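Local coordinates for lactococcus lactis MG1363 DpsA (Lactococcus lactis, PDB 1ZS3), which probably binds DNA and shields it from oxidative stress as a twelve-subunit shell, in the manner of the Dps branch of the ferritin superfamily, at residues K74-L79 and L144-E150; H97-T101 and A124-F128; L115-I119 and L162-K168; L45-I50 and L61-A65; Y51-K57 and K107-D111. All coordinates share one frame; numbering follows the deposited sequence.

Interaction 1. Residues K74-L79 and L144-E150; sequences KISDLL and LAAGVVE
L144 is the bump of this contact: its CD1 methyl drops into a hollow walled by I75, L78 and L79. L144 CD1 lies 3.6 Å from L78 CB, with L79 CG and I75 CG2 a little farther off, while the other branch, CD2, meets L79 CD2. L144 CG stands anti to its own backbone N (chi1 -179°), which carries both methyls across to 74-79. The complementary dent is on the same helix, at G147. With no side chain there, L78 CD1 settles 3.9 Å from G147 CA, where a beta carbon would collide with it. These are neighbouring antiparallel helices, 55-81 and 142-165, of the four-helix bundle of the ferritin-like fold, and the two short segments approach to 9.7 Å between axes at 165°. On the core side I75 CD1 faces V148 CG2, and L31 of helix 27-51 closes over L79, L144 and V148. Toward the more exposed side, the long K74 chain, bent at chi2 and chi3, passes beside G147 and runs roughly perpendicular to the E150 chain. Its NZ forms a salt bridge to E150 OE2 at 2.7 Å, with E150 OE1 at 2.9 Å from the same K74 NZ.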
# COMPACT_ATOMS: atom_id res chain seq x y z
N LYS A 74 -18.70 -13.93 -13.15
CA LYS A 74 -19.41 -12.69 -12.92
C LYS A 74 -20.83 -12.83 -13.49
O LYS A 74 -21.80 -12.41 -12.86
CB LYS A 74 -18.65 -11.50 -13.50
CG LYS A 74 -19.15 -10.16 -13.03
CD LYS A 74 -19.03 -9.07 -14.14
CE LYS A 74 -18.65 -7.67 -13.55
NZ LYS A 74 -19.16 -6.53 -14.41
N ILE A 75 -20.91 -13.37 -14.69
CA ILE A 75 -22.15 -13.55 -15.42
C ILE A 75 -23.01 -14.69 -14.88
O ILE A 75 -24.24 -14.59 -14.89
CB ILE A 75 -21.84 -13.70 -16.90
CG1 ILE A 75 -21.08 -12.45 -17.37
CG2 ILE A 75 -23.12 -13.80 -17.73
CD1 ILE A 75 -20.90 -12.43 -18.81
N SER A 76 -22.35 -15.74 -14.41
CA SER A 76 -22.99 -16.86 -13.80
C SER A 76 -23.70 -16.34 -12.63
O SER A 76 -24.87 -16.64 -12.43
CB SER A 76 -22.01 -17.97 -13.41
OG SER A 76 -21.50 -18.59 -14.58
N ASP A 77 -22.99 -15.57 -11.82
CA ASP A 77 -23.57 -14.98 -10.61
C ASP A 77 -24.71 -14.09 -10.96
O ASP A 77 -25.69 -14.07 -10.22
CB ASP A 77 -22.54 -14.18 -9.83
CG ASP A 77 -21.72 -15.03 -8.97
OD1 ASP A 77 -20.59 -14.68 -8.63
OD2 ASP A 77 -22.12 -16.13 -8.57
N LEU A 78 -24.59 -13.35 -12.07
CA LEU A 78 -25.64 -12.41 -12.40
C LEU A 78 -26.88 -13.22 -12.75
O LEU A 78 -27.99 -12.82 -12.40
CB LEU A 78 -25.22 -11.52 -13.56
CG LEU A 78 -24.38 -10.32 -13.16
CD1 LEU A 78 -23.82 -9.61 -14.38
CD2 LEU A 78 -25.15 -9.31 -12.31
N LEU A 79 -26.67 -14.34 -13.44
CA LEU A 79 -27.78 -15.25 -13.86
C LEU A 79 -28.43 -15.92 -12.67
O LEU A 79 -29.61 -15.81 -12.50
CB LEU A 79 -27.24 -16.31 -14.85
CG LEU A 79 -27.10 -15.91 -16.35
CD1 LEU A 79 -26.19 -16.91 -17.07
CD2 LEU A 79 -28.43 -15.82 -17.05
N LEU A 144 -27.87 -7.95 -15.35
CA LEU A 144 -27.28 -8.91 -16.27
C LEU A 144 -26.93 -8.22 -17.58
O LEU A 144 -25.88 -8.43 -18.14
CB LEU A 144 -28.25 -10.03 -16.54
CG LEU A 144 -27.79 -11.16 -17.47
CD1 LEU A 144 -26.69 -11.94 -16.85
CD2 LEU A 144 -28.95 -12.06 -17.80
N ALA A 145 -27.85 -7.39 -18.07
CA ALA A 145 -27.65 -6.74 -19.33
C ALA A 145 -26.36 -5.93 -19.25
O ALA A 145 -25.54 -6.00 -20.17
CB ALA A 145 -28.85 -5.85 -19.69
N ALA A 146 -26.16 -5.20 -18.15
CA ALA A 146 -24.98 -4.37 -17.93
C ALA A 146 -23.68 -5.20 -17.93
O ALA A 146 -22.70 -4.81 -18.57
CB ALA A 146 -25.13 -3.63 -16.64
N GLY A 147 -23.67 -6.32 -17.19
CA GLY A 147 -22.54 -7.24 -17.18
C GLY A 147 -22.19 -7.72 -18.59
O GLY A 147 -21.04 -7.82 -18.94
N VAL A 148 -23.17 -8.01 -19.41
CA VAL A 148 -22.91 -8.59 -20.72
C VAL A 148 -22.43 -7.51 -21.69
O VAL A 148 -21.72 -7.81 -22.63
CB VAL A 148 -24.17 -9.30 -21.26
CG1 VAL A 148 -24.05 -9.62 -22.73
CG2 VAL A 148 -24.40 -10.56 -20.53
N VAL A 149 -22.78 -6.26 -21.42
CA VAL A 149 -22.27 -5.16 -22.21
C VAL A 149 -20.78 -5.01 -21.91
O VAL A 149 -19.96 -4.74 -22.79
CB VAL A 149 -23.04 -3.84 -21.93
CG1 VAL A 149 -22.31 -2.64 -22.51
CG2 VAL A 149 -24.48 -3.91 -22.48
N GLU A 150 -20.40 -5.19 -20.67
CA GLU A 150 -19.03 -5.06 -20.31
C GLU A 150 -18.26 -6.03 -21.17
O GLU A 150 -17.29 -5.64 -21.80
CB GLU A 150 -18.84 -5.34 -18.84
CG GLU A 150 -18.64 -4.10 -17.97
CD GLU A 150 -18.45 -4.50 -16.51
OE1 GLU A 150 -17.39 -5.13 -16.18
OE2 GLU A 150 -19.40 -4.24 -15.74

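Interaction 2. Residues H97-T101 and A124-F128; sequences HKFIT and AQNMF
F99 and F128 both hold CG anti to the carbonyl carbon (chi1 -71° for F99), which turns the two rings, one from the loop and one from the helix, toward each other. They meet as an offset edge-to-face pair: the edge of F128 points toward the face of F99, with centroids 6.0 Å apart and planes at 73°. M127 adds a Met-aromatic contact, its SD 4.9 Å from the centroid of the F99 ring and approaching obliquely. Nearer the backbone, F99 CB rests against A124 CB at 3.7 Å. K98 lies across the end of F128, its CB 3.7 Å from F128 CZ, and the rest of the chain bends off from the helix. Deeper in, I100 reaches the aliphatic part of Q125, I100 CD1 to Q125 CG 3.9 Å, while the amide end of Q125 donates through NE2 to E41 and E68. H33 of helix 27-51 packs edge-to-face on F128, and R131 makes a cation-pi contact with it. Such apolar seating of a linker on helix 111-138 belongs to the long crossover of the Dps fold, which carries the short helix 90-96 between the second and third helices of the bundle.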
# COMPACT_ATOMS: atom_id res chain seq x y z
N HIS A 97 -20.82 -24.88 -26.77
CA HIS A 97 -19.83 -24.01 -27.43
C HIS A 97 -19.94 -24.03 -28.95
O HIS A 97 -20.02 -25.09 -29.54
CB HIS A 97 -18.39 -24.35 -26.99
CG HIS A 97 -17.68 -25.33 -27.90
ND1 HIS A 97 -17.63 -26.70 -27.68
CD2 HIS A 97 -17.03 -25.14 -29.07
CE1 HIS A 97 -16.94 -27.30 -28.65
NE2 HIS A 97 -16.58 -26.37 -29.51
N LYS A 98 -20.04 -22.89 -29.60
CA LYS A 98 -20.07 -22.87 -31.06
C LYS A 98 -18.90 -22.04 -31.61
O LYS A 98 -18.40 -21.14 -30.98
CB LYS A 98 -21.44 -22.36 -31.57
CG LYS A 98 -22.68 -22.83 -30.76
CD LYS A 98 -23.53 -23.91 -31.48
CE LYS A 98 -23.30 -25.32 -30.90
NZ LYS A 98 -24.51 -26.23 -30.99
N PHE A 99 -18.49 -22.39 -32.84
CA PHE A 99 -17.56 -21.64 -33.67
C PHE A 99 -16.09 -21.62 -33.20
O PHE A 99 -15.22 -21.13 -33.91
CB PHE A 99 -18.06 -20.20 -33.93
CG PHE A 99 -19.27 -20.09 -34.85
CD1 PHE A 99 -20.46 -20.77 -34.58
CD2 PHE A 99 -19.22 -19.31 -36.01
CE1 PHE A 99 -21.56 -20.67 -35.42
CE2 PHE A 99 -20.34 -19.20 -36.87
CZ PHE A 99 -21.50 -19.88 -36.58
N ILE A 100 -15.82 -22.09 -31.99
CA ILE A 100 -14.49 -22.09 -31.40
C ILE A 100 -14.07 -23.53 -31.29
O ILE A 100 -14.80 -24.38 -30.81
CB ILE A 100 -14.45 -21.45 -29.99
CG1 ILE A 100 -14.54 -19.93 -30.09
CG2 ILE A 100 -13.19 -21.88 -29.20
CD1 ILE A 100 -15.67 -19.37 -29.26
N THR A 101 -12.85 -23.79 -31.72
CA THR A 101 -12.43 -25.16 -31.95
C THR A 101 -10.98 -25.37 -31.46
O THR A 101 -10.09 -24.66 -31.85
CB THR A 101 -12.58 -25.49 -33.46
OG1 THR A 101 -11.32 -25.74 -34.05
CG2 THR A 101 -13.15 -24.27 -34.32
N ALA A 124 -16.26 -14.30 -33.19
CA ALA A 124 -17.33 -15.32 -33.15
C ALA A 124 -18.05 -15.27 -31.85
O ALA A 124 -19.26 -15.40 -31.85
CB ALA A 124 -16.78 -16.74 -33.42
N GLN A 125 -17.36 -15.05 -30.73
CA GLN A 125 -18.06 -14.95 -29.45
C GLN A 125 -19.08 -13.79 -29.47
O GLN A 125 -20.11 -13.87 -28.77
CB GLN A 125 -17.13 -14.70 -28.24
CG GLN A 125 -16.00 -15.72 -28.05
CD GLN A 125 -15.34 -15.56 -26.72
OE1 GLN A 125 -15.95 -15.09 -25.78
NE2 GLN A 125 -14.07 -15.91 -26.64
N ASN A 126 -18.81 -12.76 -30.30
CA ASN A 126 -19.65 -11.53 -30.33
C ASN A 126 -21.03 -11.70 -30.94
O ASN A 126 -21.93 -11.00 -30.55
CB ASN A 126 -18.95 -10.33 -30.99
CG ASN A 126 -18.05 -9.56 -29.99
OD1 ASN A 126 -18.04 -9.82 -28.78
ND2 ASN A 126 -17.28 -8.61 -30.51
N MET A 127 -21.18 -12.61 -31.91
CA MET A 127 -22.50 -12.89 -32.52
C MET A 127 -23.51 -13.32 -31.46
O MET A 127 -24.67 -12.93 -31.55
CB MET A 127 -22.41 -14.01 -33.58
CG MET A 127 -21.78 -13.62 -34.94
SD MET A 127 -21.01 -15.10 -35.74
CE MET A 127 -19.29 -14.43 -36.38
N PHE A 128 -23.06 -14.08 -30.47
CA PHE A 128 -23.89 -14.60 -29.39
C PHE A 128 -24.11 -13.63 -28.22
O PHE A 128 -25.14 -13.71 -27.55
CB PHE A 128 -23.27 -15.89 -28.86
CG PHE A 128 -23.22 -17.00 -29.86
CD1 PHE A 128 -22.32 -16.98 -30.92
CD2 PHE A 128 -24.09 -18.09 -29.75
CE1 PHE A 128 -22.28 -18.01 -31.84
CE2 PHE A 128 -24.04 -19.12 -30.67
CZ PHE A 128 -23.13 -19.08 -31.71

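Interaction 3. Residues L115-I119 and L162-K168; sequences LESFI and LAGDLGK
L115 and I119, one turn apart on helix 111-138, pack on the last turn of helix 142-165 where a Schellman motif ends it, at one end of the ferritin-like four-helix bundle. The tight part centres on L162 and L166. L162 CD2 lies 3.8 Å from L115 CG, and L162 CD1 touches F118 CB; on the other flank I119 CG1 lies alongside L162 CB, the two side chains running antiparallel. L166, with CG anti to the carbonyl carbon (chi1 -65°), spreads both methyls over L115 CB and meets I119 tip to tip, L166 CD1 to I119 CD1 3.9 Å. Replacing L166 with an alanine would probably open a gap beside L115 and I119 and set their methyl groups free to shift. G167, at positive phi, is the C-prime residue that turns the chain: K168 N returns to A163 O at 2.9 Å and G167 N to G164 O, which brings K168 round toward E116. F118 makes a cation-pi contact with R44 and packs on L45 and A48 of helix 27-51. Toward solvent the contact loosens. F173 from the C-terminal tail touches E116, I119 and K168. E116 and K168 themselves make no salt bridge: E116 OE1 is 4.0 Å from K168 CE and 4.5 Å from K168 NZ.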
# COMPACT_ATOMS: atom_id res chain seq x y z
N LEU A 115 -2.43 -15.81 -32.69
CA LEU A 115 -3.13 -14.53 -32.48
C LEU A 115 -4.26 -14.41 -33.42
O LEU A 115 -5.37 -14.04 -33.02
CB LEU A 115 -2.18 -13.36 -32.64
CG LEU A 115 -1.71 -12.84 -31.28
CD1 LEU A 115 -0.97 -13.89 -30.48
CD2 LEU A 115 -0.85 -11.64 -31.45
N GLU A 116 -4.01 -14.75 -34.67
CA GLU A 116 -5.02 -14.69 -35.72
C GLU A 116 -6.24 -15.60 -35.45
O GLU A 116 -7.37 -15.23 -35.75
CB GLU A 116 -4.36 -15.02 -37.04
CG GLU A 116 -5.03 -14.35 -38.23
CD GLU A 116 -4.11 -14.29 -39.43
OE1 GLU A 116 -3.47 -13.21 -39.66
OE2 GLU A 116 -4.00 -15.34 -40.10
N SER A 117 -6.00 -16.75 -34.85
CA SER A 117 -7.07 -17.65 -34.47
C SER A 117 -7.91 -17.08 -33.35
O SER A 117 -9.12 -17.38 -33.29
CB SER A 117 -6.49 -18.98 -34.06
OG SER A 117 -6.14 -18.98 -32.70
N PHE A 118 -7.31 -16.26 -32.49
CA PHE A 118 -8.06 -15.65 -31.40
C PHE A 118 -8.85 -14.47 -31.86
O PHE A 118 -9.86 -14.19 -31.25
CB PHE A 118 -7.13 -15.27 -30.26
CG PHE A 118 -6.66 -16.45 -29.47
CD1 PHE A 118 -7.55 -17.31 -28.89
CD2 PHE A 118 -5.33 -16.72 -29.35
CE1 PHE A 118 -7.11 -18.40 -28.17
CE2 PHE A 118 -4.88 -17.81 -28.64
CZ PHE A 118 -5.77 -18.65 -28.05
N ILE A 119 -8.44 -13.84 -32.95
CA ILE A 119 -9.19 -12.66 -33.43
C ILE A 119 -10.50 -13.17 -33.95
O ILE A 119 -11.54 -12.59 -33.68
CB ILE A 119 -8.46 -11.89 -34.55
CG1 ILE A 119 -7.24 -11.18 -33.97
CG2 ILE A 119 -9.38 -10.88 -35.22
CD1 ILE A 119 -6.24 -10.77 -34.97
N LEU A 162 -4.88 -7.51 -30.28
CA LEU A 162 -4.30 -8.60 -31.09
C LEU A 162 -4.11 -8.18 -32.57
O LEU A 162 -3.08 -8.47 -33.16
CB LEU A 162 -5.13 -9.86 -30.96
CG LEU A 162 -5.35 -10.43 -29.55
CD1 LEU A 162 -6.39 -11.54 -29.56
CD2 LEU A 162 -4.06 -10.98 -28.96
N ALA A 163 -5.08 -7.48 -33.17
CA ALA A 163 -4.92 -7.02 -34.51
C ALA A 163 -3.72 -6.06 -34.60
O ALA A 163 -2.89 -6.23 -35.47
CB ALA A 163 -6.16 -6.38 -35.00
N GLY A 164 -3.61 -5.09 -33.68
CA GLY A 164 -2.45 -4.19 -33.65
C GLY A 164 -1.11 -4.90 -33.45
O GLY A 164 -0.04 -4.49 -33.93
N ASP A 165 -1.11 -5.97 -32.67
CA ASP A 165 0.10 -6.70 -32.33
C ASP A 165 0.61 -7.47 -33.53
O ASP A 165 1.74 -7.89 -33.53
CB ASP A 165 -0.16 -7.67 -31.18
CG ASP A 165 1.06 -8.00 -30.38
OD1 ASP A 165 1.92 -7.11 -30.31
OD2 ASP A 165 1.24 -9.09 -29.80
N LEU A 166 -0.24 -7.70 -34.53
CA LEU A 166 0.17 -8.36 -35.79
C LEU A 166 0.39 -7.30 -36.88
O LEU A 166 0.61 -7.62 -38.04
CB LEU A 166 -0.96 -9.33 -36.26
CG LEU A 166 -1.29 -10.55 -35.39
CD1 LEU A 166 -2.52 -11.25 -35.90
CD2 LEU A 166 -0.13 -11.52 -35.35
N GLY A 167 0.38 -6.02 -36.49
CA GLY A 167 0.71 -4.93 -37.38
C GLY A 167 -0.50 -4.45 -38.15
O GLY A 167 -0.40 -3.59 -39.00
N LYS A 168 -1.64 -5.04 -37.86
CA LYS A 168 -2.89 -4.81 -38.62
C LYS A 168 -3.84 -3.84 -37.90
O LYS A 168 -3.86 -3.73 -36.69
CB LYS A 168 -3.64 -6.14 -38.87
CG LYS A 168 -2.78 -7.30 -39.47
CD LYS A 168 -3.45 -8.02 -40.69
CE LYS A 168 -2.94 -9.46 -40.91
NZ LYS A 168 -1.44 -9.49 -41.08

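Interaction 4. Residues L45-I50 and L61-A65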
# COMPACT_ATOMS: atom_id res chain seq x y z
N LEU A 45 -6.57 -20.38 -24.58
CA LEU A 45 -5.69 -19.27 -24.22
C LEU A 45 -4.74 -19.75 -23.19
O LEU A 45 -3.63 -19.28 -23.16
CB LEU A 45 -6.49 -18.09 -23.63
CG LEU A 45 -7.29 -17.29 -24.68
CD1 LEU A 45 -8.40 -16.51 -24.07
CD2 LEU A 45 -6.35 -16.36 -25.50
N THR A 46 -5.17 -20.67 -22.32
CA THR A 46 -4.26 -21.40 -21.48
C THR A 46 -3.23 -22.19 -22.28
O THR A 46 -2.04 -22.20 -21.94
CB THR A 46 -5.03 -22.37 -20.61
OG1 THR A 46 -5.86 -21.64 -19.69
CG2 THR A 46 -4.10 -23.14 -19.70
N GLN A 47 -3.65 -22.88 -23.35
CA GLN A 47 -2.69 -23.58 -24.21
C GLN A 47 -1.71 -22.60 -24.84
O GLN A 47 -0.49 -22.81 -24.76
CB GLN A 47 -3.44 -24.35 -25.31
CG GLN A 47 -2.53 -24.81 -26.49
CD GLN A 47 -3.28 -25.64 -27.52
OE1 GLN A 47 -3.95 -25.08 -28.39
NE2 GLN A 47 -3.16 -26.96 -27.42
N ALA A 48 -2.22 -21.55 -25.48
CA ALA A 48 -1.37 -20.56 -26.16
C ALA A 48 -0.44 -19.80 -25.17
O ALA A 48 0.68 -19.42 -25.50
CB ALA A 48 -2.25 -19.59 -26.98
N GLY A 49 -0.92 -19.65 -23.94
CA GLY A 49 -0.23 -18.91 -22.90
C GLY A 49 0.95 -19.71 -22.44
O GLY A 49 1.79 -19.20 -21.73
N ILE A 50 0.95 -20.99 -22.83
CA ILE A 50 2.00 -21.94 -22.48
C ILE A 50 3.01 -22.23 -23.60
O ILE A 50 4.18 -22.39 -23.31
CB ILE A 50 1.37 -23.25 -21.96
CG1 ILE A 50 0.87 -23.06 -20.55
CG2 ILE A 50 2.38 -24.40 -21.97
CD1 ILE A 50 0.20 -24.23 -19.98
N LEU A 61 -1.54 -13.32 -23.03
CA LEU A 61 -2.55 -14.33 -23.32
C LEU A 61 -3.07 -14.96 -22.05
O LEU A 61 -4.24 -15.22 -21.98
CB LEU A 61 -2.03 -15.40 -24.29
CG LEU A 61 -1.64 -14.92 -25.70
CD1 LEU A 61 -0.77 -16.00 -26.36
CD2 LEU A 61 -2.82 -14.62 -26.60
N ARG A 62 -2.19 -15.17 -21.06
CA ARG A 62 -2.57 -15.69 -19.74
C ARG A 62 -3.47 -14.73 -18.99
O ARG A 62 -4.22 -15.12 -18.11
CB ARG A 62 -1.34 -15.92 -18.86
CG ARG A 62 -0.54 -17.14 -19.20
CD ARG A 62 0.51 -17.57 -18.20
NE ARG A 62 1.55 -18.34 -18.87
CZ ARG A 62 2.43 -19.08 -18.27
NH1 ARG A 62 2.47 -19.18 -16.94
NH2 ARG A 62 3.33 -19.76 -18.97
N GLU A 63 -3.32 -13.45 -19.31
CA GLU A 63 -4.17 -12.39 -18.74
C GLU A 63 -5.57 -12.51 -19.31
O GLU A 63 -6.55 -12.47 -18.57
CB GLU A 63 -3.59 -10.99 -18.98
CG GLU A 63 -3.18 -10.28 -17.69
CD GLU A 63 -3.53 -8.78 -17.78
OE1 GLU A 63 -4.65 -8.41 -17.29
OE2 GLU A 63 -2.70 -7.97 -18.35
N ILE A 64 -5.66 -12.70 -20.62
CA ILE A 64 -6.94 -12.89 -21.28
C ILE A 64 -7.65 -14.17 -20.78
O ILE A 64 -8.85 -14.17 -20.68
CB ILE A 64 -6.79 -12.88 -22.81
CG1 ILE A 64 -6.24 -11.52 -23.27
CG2 ILE A 64 -8.14 -13.14 -23.51
CD1 ILE A 64 -5.64 -11.53 -24.61
N ALA A 65 -6.91 -15.25 -20.49
CA ALA A 65 -7.45 -16.43 -19.85
C ALA A 65 -8.11 -16.06 -18.50
O ALA A 65 -9.26 -16.43 -18.29
CB ALA A 65 -6.41 -17.48 -19.69
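The hairpin of helices 27-51 and 55-81, the first antiparallel pair of the ferritin-like bundle, closes here, its segments 8.2 Å apart between axes at 159°. L45 fills the core side: its CD1 lies against I64 CG2, L45 CB is 4.0 Å from A65 CB, and L45 CD2 meets L61 CD2. L61 CD1 in turn rests on A48 CB at 3.9 Å. Close approach is possible because G49 has no side chain, and a beta carbon there would run into R62 CG. R62, extended from CG to NE, reaches along the hairpin to the last turn of helix 27-51, where NE and NH2 both donate to G49 O, while NH2 also forms a salt bridge to D77 of a neighbouring subunit. A leucine in place of R62 would probably leave G49 O without these two donors and D77 of that subunit short of a charge partner. The guanidinium takes G49 O side-on, the oxygen in its plane: R62 NE lies 3.0 Å from G49 O, above the carbonyl plane, and R62 NH2 3.2 Å from the same oxygen.

Interaction 5. Residues Y51-K57 and K107-D111; sequences YAKSPVK and KYWTD
The Y51 ring has K107 CB over one face, 3.4 Å from its centroid and close to the ring normal, a CH-pi contact. K107 CG sits between the backbone N and the carbonyl carbon (chi1 63°), a turn that sends the chain along the tyrosine, pointing the same way, with K107 CD 3.9 Å from Y51 CZ. The next ring in the chain, Y108, has K107 CG over its centre. At their ends both residues of the pair pass to a neighbouring subunit: Y51 OH is hydrogen-bonded to V86 O and K107 NZ forms a salt bridge to E92 there. A further flat group is the D111 carboxylate, whose two oxygens use their syn lone pairs. D111 OD2 accepts from K53 N at 3.1 Å with an N-H...O angle of 166°, and D111 OD1 from S54 N at 3.3 Å and 173°; a weak bond from K53 N to OD1 adds to these. Both amides belong to the turn joining helices 27-51 and 55-81, where S54 OG weakly caps V56 N and K57 N, and K53 NZ returns to Y51 O at 2.9 Å. The buried D111 carboxylate, at the start of helix 111-138, takes its N-H groups from the 51-57 turn; these donors, with K57 NZ 4.9 Å from D111 OD1, would probably favour the ionised form.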
# COMPACT_ATOMS: atom_id res chain seq x y z
N TYR A 51 2.57 -22.25 -24.84
CA TYR A 51 3.44 -22.73 -25.95
C TYR A 51 3.89 -21.63 -26.89
O TYR A 51 4.70 -21.88 -27.76
CB TYR A 51 2.73 -23.84 -26.79
CG TYR A 51 2.69 -25.21 -26.10
CD1 TYR A 51 3.84 -25.95 -25.99
CD2 TYR A 51 1.52 -25.72 -25.54
CE1 TYR A 51 3.84 -27.18 -25.37
CE2 TYR A 51 1.50 -26.94 -24.90
CZ TYR A 51 2.68 -27.67 -24.82
OH TYR A 51 2.71 -28.89 -24.20
N ALA A 52 3.34 -20.45 -26.76
CA ALA A 52 3.80 -19.32 -27.55
C ALA A 52 5.23 -19.01 -27.19
O ALA A 52 5.68 -19.30 -26.10
CB ALA A 52 2.90 -18.11 -27.34
N LYS A 53 6.01 -18.50 -28.13
CA LYS A 53 7.45 -18.30 -27.90
C LYS A 53 7.74 -17.01 -27.10
O LYS A 53 8.28 -17.06 -25.98
CB LYS A 53 8.17 -18.33 -29.25
CG LYS A 53 7.84 -19.53 -30.20
CD LYS A 53 7.94 -20.96 -29.58
CE LYS A 53 7.42 -22.04 -30.56
NZ LYS A 53 6.19 -22.81 -30.07
N SER A 54 7.32 -15.84 -27.65
CA SER A 54 7.54 -14.52 -27.05
C SER A 54 6.96 -14.50 -25.67
O SER A 54 5.75 -14.70 -25.52
CB SER A 54 6.86 -13.45 -27.89
OG SER A 54 6.74 -12.23 -27.19
N PRO A 55 7.79 -14.28 -24.65
CA PRO A 55 7.27 -14.31 -23.28
C PRO A 55 6.32 -13.11 -23.02
O PRO A 55 5.53 -13.18 -22.10
CB PRO A 55 8.54 -14.26 -22.40
CG PRO A 55 9.59 -13.66 -23.25
CD PRO A 55 9.22 -13.93 -24.70
N VAL A 56 6.37 -12.05 -23.85
CA VAL A 56 5.44 -10.92 -23.74
C VAL A 56 4.06 -11.38 -24.14
O VAL A 56 3.11 -11.19 -23.39
CB VAL A 56 5.89 -9.69 -24.60
CG1 VAL A 56 4.74 -8.82 -24.96
CG2 VAL A 56 6.92 -8.87 -23.85
N LYS A 57 3.94 -12.04 -25.29
CA LYS A 57 2.64 -12.58 -25.73
C LYS A 57 2.10 -13.66 -24.77
O LYS A 57 0.92 -13.76 -24.56
CB LYS A 57 2.73 -13.07 -27.17
CG LYS A 57 3.39 -12.05 -28.10
CD LYS A 57 3.19 -12.41 -29.54
CE LYS A 57 3.48 -11.19 -30.45
NZ LYS A 57 4.78 -11.32 -31.20
N LYS A 107 0.17 -26.14 -30.35
CA LYS A 107 1.46 -25.96 -29.68
C LYS A 107 2.63 -25.74 -30.61
O LYS A 107 3.64 -25.13 -30.26
CB LYS A 107 1.73 -27.11 -28.70
CG LYS A 107 1.87 -28.51 -29.26
CD LYS A 107 1.82 -29.57 -28.14
CE LYS A 107 0.43 -30.22 -27.99
NZ LYS A 107 0.00 -30.69 -26.59
N TYR A 108 2.50 -26.15 -31.87
CA TYR A 108 3.53 -25.98 -32.90
C TYR A 108 3.18 -24.92 -33.93
O TYR A 108 3.92 -24.74 -34.89
CB TYR A 108 3.79 -27.31 -33.64
CG TYR A 108 4.06 -28.48 -32.75
CD1 TYR A 108 5.19 -28.50 -31.94
CD2 TYR A 108 3.19 -29.57 -32.72
CE1 TYR A 108 5.45 -29.57 -31.10
CE2 TYR A 108 3.44 -30.65 -31.89
CZ TYR A 108 4.57 -30.64 -31.08
OH TYR A 108 4.83 -31.70 -30.25
N TRP A 109 2.02 -24.28 -33.78
CA TRP A 109 1.70 -23.11 -34.59
C TRP A 109 2.66 -21.98 -34.27
O TRP A 109 3.30 -21.97 -33.23
CB TRP A 109 0.28 -22.61 -34.30
CG TRP A 109 -0.84 -23.44 -34.80
CD1 TRP A 109 -0.76 -24.71 -35.32
CD2 TRP A 109 -2.24 -23.09 -34.82
NE1 TRP A 109 -2.03 -25.16 -35.65
CE2 TRP A 109 -2.94 -24.16 -35.37
CE3 TRP A 109 -2.95 -21.94 -34.45
CZ2 TRP A 109 -4.34 -24.17 -35.53
CZ3 TRP A 109 -4.34 -21.93 -34.61
CH2 TRP A 109 -5.00 -23.02 -35.16
N THR A 110 2.68 -21.00 -35.16
CA THR A 110 3.45 -19.82 -34.93
C THR A 110 2.62 -18.79 -34.13
O THR A 110 1.39 -18.85 -34.09
CB THR A 110 3.91 -19.31 -36.27
OG1 THR A 110 5.07 -18.50 -36.07
CG2 THR A 110 2.89 -18.36 -36.91
N ASP A 111 3.34 -17.87 -33.48
CA ASP A 111 2.74 -16.82 -32.69
C ASP A 111 1.79 -15.98 -33.49
O ASP A 111 0.72 -15.65 -33.02
CB ASP A 111 3.82 -15.96 -32.02
CG ASP A 111 4.58 -16.72 -30.97
OD1 ASP A 111 5.50 -16.11 -30.38
OD2 ASP A 111 4.35 -17.91 -30.70

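In the fold
Interactions 1 and 4 are the buried ones, both on helix 55-81 but near opposite ends: helix 142-165 lies against it in the first, helix 27-51 in the second. Each rests on leucines and a glycine, with a charged side chain added. Interactions 2 and 3 share helix 111-138, their centres 17 Å apart, and are only partly buried, aromatic with one methionine sulfur in one and mainly aliphatic in the other. Interaction 5, farthest from the chain centre, is the most polar across its segments. It adjoins interaction 4 in sequence and touches interaction 3 through K57 and D165, whereas F118 joins interaction 3 to L45 of interaction 4. Interactions 1, 4 and 5 also meet one neighbouring subunit.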